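PDB 6WB4: acarbose Kinase Mak1 from Uncultured bacterium, which probably phosphorylates the antidiabetic drug acarbose at the expense of ATP, as a carbohydrate kinase of the pfkB (ribokinase) family. Local coordinates for residues 250-255 / 293-298; 63-68 / 302-307. All blocks are in the same frame, centred on the assembly; numbering follows the deposited sequence.

Contact 1 of 2, residues 250-255 / 293-298. With ATP (adenosine-5'-triphosphate), chain H.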
loop_
_atom_site.group_PDB
_atom_site.type_symbol
_atom_site.label_atom_id
_atom_site.label_comp_id
_atom_site.label_asym_id
_atom_site.label_seq_id
_atom_site.Cartn_x
_atom_site.Cartn_y
_atom_site.Cartn_z
ATOM N N SER B 250 -15.311 7.993 -32.817
ATOM C CA SER B 250 -14.021 7.343 -32.980
ATOM C C SER B 250 -13.015 7.895 -31.983
ATOM O O SER B 250 -13.056 9.082 -31.648
ATOM C CB SER B 250 -13.513 7.531 -34.409
ATOM O OG SER B 250 -14.518 7.203 -35.353
ATOM N N PRO B 251 -12.114 7.033 -31.493
ATOM C CA PRO B 251 -11.079 7.515 -30.575
ATOM C C PRO B 251 -10.168 8.503 -31.292
ATOM O O PRO B 251 -10.100 8.496 -32.520
ATOM C CB PRO B 251 -10.330 6.239 -30.173
ATOM C CG PRO B 251 -10.593 5.281 -31.271
ATOM C CD PRO B 251 -11.954 5.608 -31.818
ATOM N N ILE B 252 -9.467 9.335 -30.534
ATOM C CA ILE B 252 -8.741 10.454 -31.122
ATOM C C ILE B 252 -7.239 10.329 -30.890
ATOM O O ILE B 252 -6.803 9.980 -29.797
ATOM C CB ILE B 252 -9.274 11.790 -30.550
ATOM C CG1 ILE B 252 -10.578 12.173 -31.252
ATOM C CG2 ILE B 252 -8.271 12.898 -30.696
ATOM C CD1 ILE B 252 -11.131 13.515 -30.851
ATOM N N SER B 253 -6.456 10.600 -31.929
ATOM C CA SER B 253 -5.001 10.505 -31.844
ATOM C C SER B 253 -4.325 11.879 -31.775
ATOM O O SER B 253 -4.493 12.699 -32.671
ATOM C CB SER B 253 -4.468 9.719 -33.043
ATOM O OG SER B 253 -3.056 9.798 -33.136
ATOM N N ILE B 254 -3.532 12.105 -30.730
ATOM C CA ILE B 254 -2.850 13.382 -30.516
ATOM C C ILE B 254 -1.347 13.307 -30.804
ATOM O O ILE B 254 -0.593 12.660 -30.067
ATOM C CB ILE B 254 -3.053 13.873 -29.059
ATOM C CG1 ILE B 254 -4.544 13.882 -28.691
ATOM C CG2 ILE B 254 -2.434 15.260 -28.848
ATOM C CD1 ILE B 254 -4.793 14.188 -27.234
ATOM N N PRO B 255 -0.904 13.986 -31.877
ATOM C CA PRO B 255 0.511 13.973 -32.278
ATOM C C PRO B 255 1.440 14.426 -31.149
ATOM O O PRO B 255 1.192 15.447 -30.514
ATOM C CB PRO B 255 0.548 14.931 -33.470
ATOM C CG PRO B 255 -0.849 14.851 -34.044
ATOM C CD PRO B 255 -1.750 14.707 -32.849
ATOM N N GLY B 293 -10.618 14.758 -24.194
ATOM C CA GLY B 293 -10.257 14.551 -22.805
ATOM C C GLY B 293 -9.727 13.139 -22.603
ATOM O O GLY B 293 -8.673 12.956 -22.007
ATOM N N GLY B 294 -10.451 12.148 -23.127
ATOM C CA GLY B 294 -10.032 10.762 -23.058
ATOM C C GLY B 294 -8.666 10.498 -23.679
ATOM O O GLY B 294 -7.825 9.815 -23.084
ATOM N N ALA B 295 -8.443 11.028 -24.881
ATOM C CA ALA B 295 -7.170 10.833 -25.573
ATOM C C ALA B 295 -6.004 11.430 -24.795
ATOM O O ALA B 295 -4.912 10.855 -24.738
ATOM C CB ALA B 295 -7.225 11.432 -26.959
ATOM N N TRP B 296 -6.244 12.583 -24.187
ATOM C CA TRP B 296 -5.197 13.259 -23.444
ATOM C C TRP B 296 -4.732 12.412 -22.272
ATOM O O TRP B 296 -3.531 12.167 -22.109
ATOM C CB TRP B 296 -5.681 14.618 -22.949
ATOM C CG TRP B 296 -4.609 15.404 -22.283
ATOM C CD1 TRP B 296 -4.310 15.444 -20.948
ATOM C CD2 TRP B 296 -3.663 16.254 -22.932
ATOM N NE1 TRP B 296 -3.238 16.289 -20.729
ATOM C CE2 TRP B 296 -2.822 16.790 -21.936
ATOM C CE3 TRP B 296 -3.449 16.620 -24.265
ATOM C CZ2 TRP B 296 -1.790 17.668 -22.234
ATOM C CZ3 TRP B 296 -2.428 17.490 -24.556
ATOM C CH2 TRP B 296 -1.609 18.007 -23.548
ATOM N N ALA B 297 -5.695 11.931 -21.490
ATOM C CA ALA B 297 -5.403 11.094 -20.330
ATOM C C ALA B 297 -4.581 9.863 -20.712
ATOM O O ALA B 297 -3.664 9.476 -19.993
ATOM C CB ALA B 297 -6.697 10.672 -19.648
ATOM N N CYS B 298 -4.914 9.255 -21.843
ATOM C CA CYS B 298 -4.234 8.047 -22.293
ATOM C C CYS B 298 -2.752 8.246 -22.607
ATOM O O CYS B 298 -1.974 7.292 -22.575
ATOM C CB CYS B 298 -4.941 7.489 -23.518
ATOM S SG CYS B 298 -6.512 6.760 -23.123
HETATM P PG ATP H . -12.277 3.746 -15.580
HETATM O O1G ATP H . -10.888 3.149 -15.618
HETATM O O2G ATP H . -13.369 2.779 -15.183
HETATM O O3G ATP H . -12.356 5.091 -14.899
HETATM P PB ATP H . -12.818 2.903 -18.211
HETATM O O1B ATP H . -11.643 1.955 -18.147
HETATM O O2B ATP H . -14.229 2.374 -18.076
HETATM O O3B ATP H . -12.599 4.073 -17.123
HETATM P PA ATP H . -12.642 3.022 -21.021
HETATM O O1A ATP H . -13.965 2.341 -21.288
HETATM O O2A ATP H . -11.364 2.218 -21.090
HETATM O O3A ATP H . -12.723 3.741 -19.582
HETATM O "O5'" ATP H . -12.502 4.294 -22.006
HETATM C "C5'" ATP H . -13.191 5.513 -21.711
HETATM C "C4'" ATP H . -13.040 6.550 -22.826
HETATM O "O4'" ATP H . -11.708 7.072 -22.869
HETATM C "C3'" ATP H . -13.345 5.989 -24.207
HETATM O "O3'" ATP H . -14.661 6.347 -24.630
HETATM C "C2'" ATP H . -12.314 6.614 -25.125
HETATM O "O2'" ATP H . -12.881 7.700 -25.866
HETATM C "C1'" ATP H . -11.209 7.110 -24.209
HETATM N N9 ATP H . -10.133 6.103 -24.340
HETATM C C8 ATP H . -9.866 5.120 -23.456
HETATM N N7 ATP H . -8.830 4.349 -23.875
HETATM C C5 ATP H . -8.426 4.842 -25.061
HETATM C C6 ATP H . -7.379 4.505 -26.047
HETATM N N6 ATP H . -6.544 3.461 -25.837
HETATM N N1 ATP H . -7.290 5.273 -27.156
HETATM C C2 ATP H . -8.116 6.316 -27.368
HETATM N N3 ATP H . -9.089 6.682 -26.517
HETATM C C4 ATP H . -9.288 5.997 -25.366
#
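Trp296, which meets Ile254 across this contact, has two polar atoms held from outside the segments: indole NE1 is hydrogen-bonded to Ser306 OG, and the backbone O accepts from Arg257 NH2, whose cation also lies against the indole. The NE1 bond and the Arg257 cation probably restrain the ring's rotation; Ile254 CD1 comes to its edge, near the ring plane, 4.1 Å from Trp296 CE3. The extended Ile254 side chain (chi1 -52°, chi2 173°) carries the same methyl to 3.7 Å from Ala295 CB. Ala295 CB is touched by both isoleucines, since Ile252 CG2 also approaches it, at 4.1 Å. Beyond this apolar seam the same two segments receive the nucleotide from opposite sides of the adenine plane. Cys298 SG sits over one face, 3.3 Å from ATP C5, while Pro251 CB reaches the C2 end from the other side, 3.6 Å from ATP C2. Gly294, having no side chain, brings its CA to 4.0 Å from ATP C1'. The loop 250-255 and helix 283-298 thus each supply a wall of the adenine pocket, and their packing is consistent with holding those walls in place: a base held between a loop and a helix in the nucleotide site of this pfkB-family kinase.

Contact 2 of 2, residues 63-68 / 302-307. With CA (calcium ion), chain J.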
loop_
_atom_site.group_PDB
_atom_site.type_symbol
_atom_site.label_atom_id
_atom_site.label_comp_id
_atom_site.label_asym_id
_atom_site.label_seq_id
_atom_site.Cartn_x
_atom_site.Cartn_y
_atom_site.Cartn_z
ATOM N N THR B 63 -11.198 7.991 -8.404
ATOM C CA THR B 63 -12.584 7.606 -8.594
ATOM C C THR B 63 -13.545 8.798 -8.538
ATOM O O THR B 63 -14.408 8.970 -9.429
ATOM C CB THR B 63 -12.976 6.560 -7.535
ATOM O OG1 THR B 63 -12.094 5.439 -7.645
ATOM C CG2 THR B 63 -14.415 6.105 -7.711
ATOM N N GLY B 64 -13.430 9.600 -7.488
ATOM C CA GLY B 64 -14.213 10.826 -7.431
ATOM C C GLY B 64 -13.319 11.961 -7.899
ATOM O O GLY B 64 -13.722 12.888 -8.580
ATOM N N ASN B 65 -12.048 11.800 -7.571
ATOM C CA ASN B 65 -11.035 12.812 -7.760
ATOM C C ASN B 65 -10.716 13.158 -9.214
ATOM O O ASN B 65 -10.435 14.307 -9.539
ATOM C CB ASN B 65 -9.769 12.339 -7.036
ATOM C CG ASN B 65 -8.625 13.299 -7.183
ATOM O OD1 ASN B 65 -8.697 14.445 -6.747
ATOM N ND2 ASN B 65 -7.546 12.831 -7.796
ATOM N N GLY B 66 -10.777 12.176 -10.096
ATOM C CA GLY B 66 -10.458 12.423 -11.489
ATOM C C GLY B 66 -11.360 13.439 -12.149
ATOM O O GLY B 66 -10.875 14.359 -12.814
ATOM N N VAL B 67 -12.670 13.286 -11.948
ATOM C CA VAL B 67 -13.658 14.187 -12.534
ATOM C C VAL B 67 -13.493 15.621 -12.030
ATOM O O VAL B 67 -13.488 16.565 -12.830
ATOM C CB VAL B 67 -15.082 13.708 -12.256
ATOM C CG1 VAL B 67 -16.084 14.737 -12.748
ATOM C CG2 VAL B 67 -15.319 12.356 -12.932
ATOM N N ALA B 68 -13.327 15.779 -10.718
ATOM C CA ALA B 68 -13.129 17.106 -10.133
ATOM C C ALA B 68 -11.904 17.806 -10.724
ATOM O O ALA B 68 -11.939 19.009 -11.010
ATOM C CB ALA B 68 -12.996 17.009 -8.619
ATOM N N GLY B 302 0.065 7.022 -15.487
ATOM C CA GLY B 302 -0.666 7.188 -14.239
ATOM C C GLY B 302 -2.151 7.247 -14.536
ATOM O O GLY B 302 -2.546 7.214 -15.703
ATOM N N THR B 303 -2.984 7.348 -13.503
ATOM C CA THR B 303 -4.425 7.391 -13.741
ATOM C C THR B 303 -5.003 8.803 -13.716
ATOM O O THR B 303 -5.925 9.105 -14.473
ATOM C CB THR B 303 -5.204 6.533 -12.719
ATOM O OG1 THR B 303 -4.934 6.998 -11.391
ATOM C CG2 THR B 303 -4.815 5.060 -12.841
ATOM N N HIS B 304 -4.479 9.664 -12.847
ATOM C CA HIS B 304 -4.931 11.056 -12.793
ATOM C C HIS B 304 -3.749 12.021 -12.798
ATOM O O HIS B 304 -3.604 12.850 -11.899
ATOM C CB HIS B 304 -5.826 11.299 -11.561
ATOM C CG HIS B 304 -5.157 11.026 -10.247
ATOM N ND1 HIS B 304 -4.495 12.000 -9.531
ATOM C CD2 HIS B 304 -5.054 9.890 -9.519
ATOM C CE1 HIS B 304 -4.010 11.475 -8.420
ATOM N NE2 HIS B 304 -4.334 10.195 -8.389
ATOM N N THR B 305 -2.912 11.934 -13.824
ATOM C CA THR B 305 -1.698 12.743 -13.852
ATOM C C THR B 305 -1.836 14.099 -14.546
ATOM O O THR B 305 -1.307 15.107 -14.073
ATOM C CB THR B 305 -0.555 11.978 -14.532
ATOM O OG1 THR B 305 -0.483 10.652 -13.987
ATOM C CG2 THR B 305 0.759 12.688 -14.288
ATOM N N SER B 306 -2.544 14.124 -15.666
ATOM C CA SER B 306 -2.605 15.327 -16.477
ATOM C C SER B 306 -3.931 15.458 -17.212
ATOM O O SER B 306 -4.398 14.505 -17.827
ATOM C CB SER B 306 -1.451 15.343 -17.476
ATOM O OG SER B 306 -1.489 16.520 -18.262
ATOM N N PHE B 307 -4.533 16.642 -17.152
ATOM C CA PHE B 307 -5.822 16.862 -17.806
ATOM C C PHE B 307 -5.742 17.994 -18.814
ATOM O O PHE B 307 -5.089 19.010 -18.578
ATOM C CB PHE B 307 -6.907 17.141 -16.767
ATOM C CG PHE B 307 -7.127 15.998 -15.804
ATOM C CD1 PHE B 307 -6.313 15.840 -14.687
ATOM C CD2 PHE B 307 -8.125 15.070 -16.032
ATOM C CE1 PHE B 307 -6.498 14.789 -13.816
ATOM C CE2 PHE B 307 -8.318 14.009 -15.159
ATOM C CZ PHE B 307 -7.503 13.870 -14.048
HETATM CA CA CA J . -16.719 8.992 -10.641
HETATM O O HOH W 1 -17.440 6.909 -10.567
HETATM O O HOH W 2 -16.444 8.945 -13.038
#
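The imidazole of His304 receives the amide of Asn65 over one face: ND2 of Asn65 stands 3.6 Å above the ring plane, displaced toward the rim and nearest ND1 of His304. The two planes are almost perpendicular, 88° apart, so the amide is directed at the ring rather than stacked on it. Asn65 gets there with CG anti to its own nitrogen (chi1 179°). His304 NE2 makes a weak hydrogen bond to Val60 O, and Asn65 ND2 has a weak one of its own to Gly61 O.

The second flat group, the Phe307 ring, meets backbone instead: Gly66 O approaches it obliquely, 3.5 Å from Phe307 CE2. Leu69 and Ala73, further along helix 65-73, continue the apolar surface against this phenyl group. At the N-terminal end of the same segment as Gly66, Thr63 belongs to the glycan pocket and its O coordinates the calcium ion at 2.6 Å, with two waters also bound to the metal.

No hydrogen bond joins the two segments. Cohesion here probably rests on van der Waals contact, with at most a weak polar contribution from the Asn65 amide over the imidazole, together with the contact of the Phe307 ring with the Gly66 carbonyl, whereas Thr63 offers the calcium ion its neutral main-chain carbonyl.

Overall arrangement
The centres of the two contacts lie 15 Å apart, and their segments run along the chain in the order 63-68, 250-255, 293-298, 302-307, so contact 2 brackets contact 1. The C-terminal halves are almost continuous: contact 1 uses the C-terminal part of helix 283-298, and the loop that follows it supplies residues 302-307 before helix 310-318 begins. The contacts touch directly, Trp296 also packing on Phe307. ATP lies at contact 1 by its adenine and extends toward contact 2, where Gly66 is about 8 Å from the nucleotide. One tie thus borders the base, the other the glycan and calcium, within a single pfkB-family kinase unit.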